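Local coordinates for protein monalysin (Pseudomonas entomophila, PDB 4MKO) that perforates host cell membranes as an aerolysin-like beta-barrel pore-forming toxin, contributing to intestinal damage and lethality in Drosophila, at residues 29-34 with 220-225. Numbering follows the deposited sequence. Where two conformers were deposited one is given.
Sequences GCWVDG and GHFSFD
An aromatic stack ties the C-terminal part of the chain to the main beta sheet of this aerolysin-like fold. W31 stands on the long strand 29-43, and H221 lies in the loop that follows strand 219-220. With CG turned anti to its carbonyl carbon (chi1 -68°), the W31 side chain is directed at the 220-225 segment. The imidazole of H221 lies face to face with the five-membered ring of W31. The ring centroids are 3.5 Å apart and the planes are inclined by only 3°. ND1 of H221 sits over the indole, 3.4 Å from CD2 of W31. W31 CE2 in turn lies over the middle of the imidazole. The overlap continues onto the six-membered ring of W31. There CB of H221 makes a CH-pi contact 3.7 Å from the ring centroid, over the same indole face.

F222, next along the loop, adds a smaller contact. Its CD2 is 4.0 Å from CZ3 of W31, and the tryptophan carbon lies near the plane of the phenyl ring, at its edge. F222 also stacks on Y213 and packs against R53, V55 and A148, while F56 meets the W31 ring edge-to-face.

NE1 of W31 and NE2 of H221 are 3.4 Å apart, but they are stacked atoms, and the angle is too poor for a hydrogen bond. The indole N-H is instead given to the carbonyl O of F4, which probably helps to fix the rotation of the indole.

The contact between the two segments therefore rests on dispersion and pi stacking. W31 and F222 are buried, while H221 is partly exposed and covers one face of the indole. If the imidazole became protonated, the stack would probably gain some cation-pi character.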
loop_
_atom_site.group_PDB
_atom_site.type_symbol
_atom_site.label_atom_id
_atom_site.label_comp_id
_atom_site.label_asym_id
_atom_site.label_seq_id
_atom_site.Cartn_x
_atom_site.Cartn_y
_atom_site.Cartn_z
ATOM N N GLY A 29 3.037 3.231 10.574
ATOM C CA GLY A 29 2.679 3.676 9.234
ATOM C C GLY A 29 2.427 5.161 9.124
ATOM O O GLY A 29 2.456 5.896 10.117
ATOM N N CYS A 30 2.249 5.617 7.886
ATOM C CA CYS A 30 2.047 7.026 7.627
ATOM C C CYS A 30 1.108 7.228 6.446
ATOM O O CYS A 30 1.007 6.356 5.574
ATOM C CB CYS A 30 3.388 7.736 7.420
ATOM S SG CYS A 30 4.357 7.157 5.993
ATOM N N TRP A 31 0.404 8.366 6.441
ATOM C CA TRP A 31 -0.392 8.790 5.287
ATOM C C TRP A 31 0.641 9.251 4.271
ATOM O O TRP A 31 1.699 9.770 4.645
ATOM C CB TRP A 31 -1.310 9.954 5.661
ATOM C CG TRP A 31 -2.398 9.560 6.615
ATOM C CD1 TRP A 31 -2.349 9.608 7.979
ATOM C CD2 TRP A 31 -3.673 8.999 6.275
ATOM N NE1 TRP A 31 -3.552 9.201 8.505
ATOM C CE2 TRP A 31 -4.373 8.790 7.485
ATOM C CE3 TRP A 31 -4.299 8.657 5.059
ATOM C CZ2 TRP A 31 -5.671 8.258 7.519
ATOM C CZ3 TRP A 31 -5.594 8.143 5.092
ATOM C CH2 TRP A 31 -6.267 7.945 6.310
ATOM N N VAL A 32 0.363 9.042 2.990
ATOM C CA VAL A 32 1.297 9.407 1.922
ATOM C C VAL A 32 0.664 10.498 1.066
ATOM O O VAL A 32 -0.459 10.318 0.597
ATOM C CB VAL A 32 1.663 8.161 1.056
ATOM C CG1 VAL A 32 2.521 8.556 -0.156
ATOM C CG2 VAL A 32 2.377 7.107 1.896
ATOM N N ASP A 33 1.396 11.594 0.843
ATOM C CA ASP A 33 0.966 12.699 -0.025
ATOM C C ASP A 33 1.544 12.359 -1.403
ATOM O O ASP A 33 2.758 12.474 -1.627
ATOM C CB ASP A 33 1.536 14.038 0.501
ATOM C CG ASP A 33 1.377 15.247 -0.414
ATOM O OD1 ASP A 33 0.681 15.131 -1.445
ATOM O OD2 ASP A 33 1.944 16.308 -0.093
ATOM N N GLY A 34 0.684 11.855 -2.276
ATOM C CA GLY A 34 1.084 11.457 -3.619
ATOM C C GLY A 34 0.162 12.029 -4.672
ATOM O O GLY A 34 -0.919 12.528 -4.345
ATOM N N GLY A 220 -11.759 13.992 3.511
ATOM C CA GLY A 220 -11.379 13.242 4.687
ATOM C C GLY A 220 -9.903 13.497 4.854
ATOM O O GLY A 220 -9.446 14.640 4.709
ATOM N N HIS A 221 -9.139 12.428 5.022
ATOM C CA HIS A 221 -7.706 12.535 5.180
ATOM C C HIS A 221 -6.941 12.673 3.848
ATOM O O HIS A 221 -5.746 12.943 3.851
ATOM C CB HIS A 221 -7.191 11.365 6.013
ATOM C CG HIS A 221 -6.119 11.776 6.968
ATOM N ND1 HIS A 221 -4.873 12.166 6.522
ATOM C CD2 HIS A 221 -6.143 11.840 8.321
ATOM C CE1 HIS A 221 -4.177 12.460 7.607
ATOM N NE2 HIS A 221 -4.897 12.277 8.715
ATOM N N PHE A 222 -7.631 12.482 2.720
ATOM C CA PHE A 222 -7.049 12.648 1.387
ATOM C C PHE A 222 -8.167 12.953 0.410
ATOM O O PHE A 222 -9.339 12.663 0.679
ATOM C CB PHE A 222 -6.276 11.384 0.918
ATOM C CG PHE A 222 -7.122 10.152 0.657
ATOM C CD1 PHE A 222 -7.666 9.913 -0.604
ATOM C CD2 PHE A 222 -7.341 9.212 1.660
ATOM C CE1 PHE A 222 -8.423 8.764 -0.857
ATOM C CE2 PHE A 222 -8.100 8.056 1.405
ATOM C CZ PHE A 222 -8.647 7.845 0.152
ATOM N N SER A 223 -7.770 13.487 -0.758
ATOM C CA SER A 223 -8.678 13.792 -1.860
ATOM C C SER A 223 -8.030 13.351 -3.162
ATOM O O SER A 223 -6.801 13.444 -3.306
ATOM C CB SER A 223 -8.957 15.295 -1.941
ATOM O OG SER A 223 -9.605 15.792 -0.779
ATOM N N PHE A 224 -8.844 12.899 -4.111
ATOM C CA PHE A 224 -8.316 12.583 -5.434
ATOM C C PHE A 224 -8.175 13.899 -6.182
ATOM O O PHE A 224 -8.986 14.828 -6.001
ATOM C CB PHE A 224 -9.280 11.715 -6.213
ATOM C CG PHE A 224 -9.281 10.267 -5.816
ATOM C CD1 PHE A 224 -10.118 9.808 -4.808
ATOM C CD2 PHE A 224 -8.449 9.352 -6.455
ATOM C CE1 PHE A 224 -10.143 8.455 -4.461
ATOM C CE2 PHE A 224 -8.468 7.996 -6.101
ATOM C CZ PHE A 224 -9.323 7.559 -5.105
ATOM N N ASP A 225 -7.161 13.965 -7.048
ATOM C CA ASP A 225 -6.957 15.124 -7.906
ATOM C C ASP A 225 -7.496 14.770 -9.321
ATOM O O ASP A 225 -6.789 14.153 -10.124
ATOM C CB ASP A 225 -5.482 15.539 -7.922
ATOM C CG ASP A 225 -5.148 16.609 -8.951
ATOM O OD1 ASP A 225 -6.086 17.360 -9.374
ATOM O OD2 ASP A 225 -3.974 16.682 -9.363
#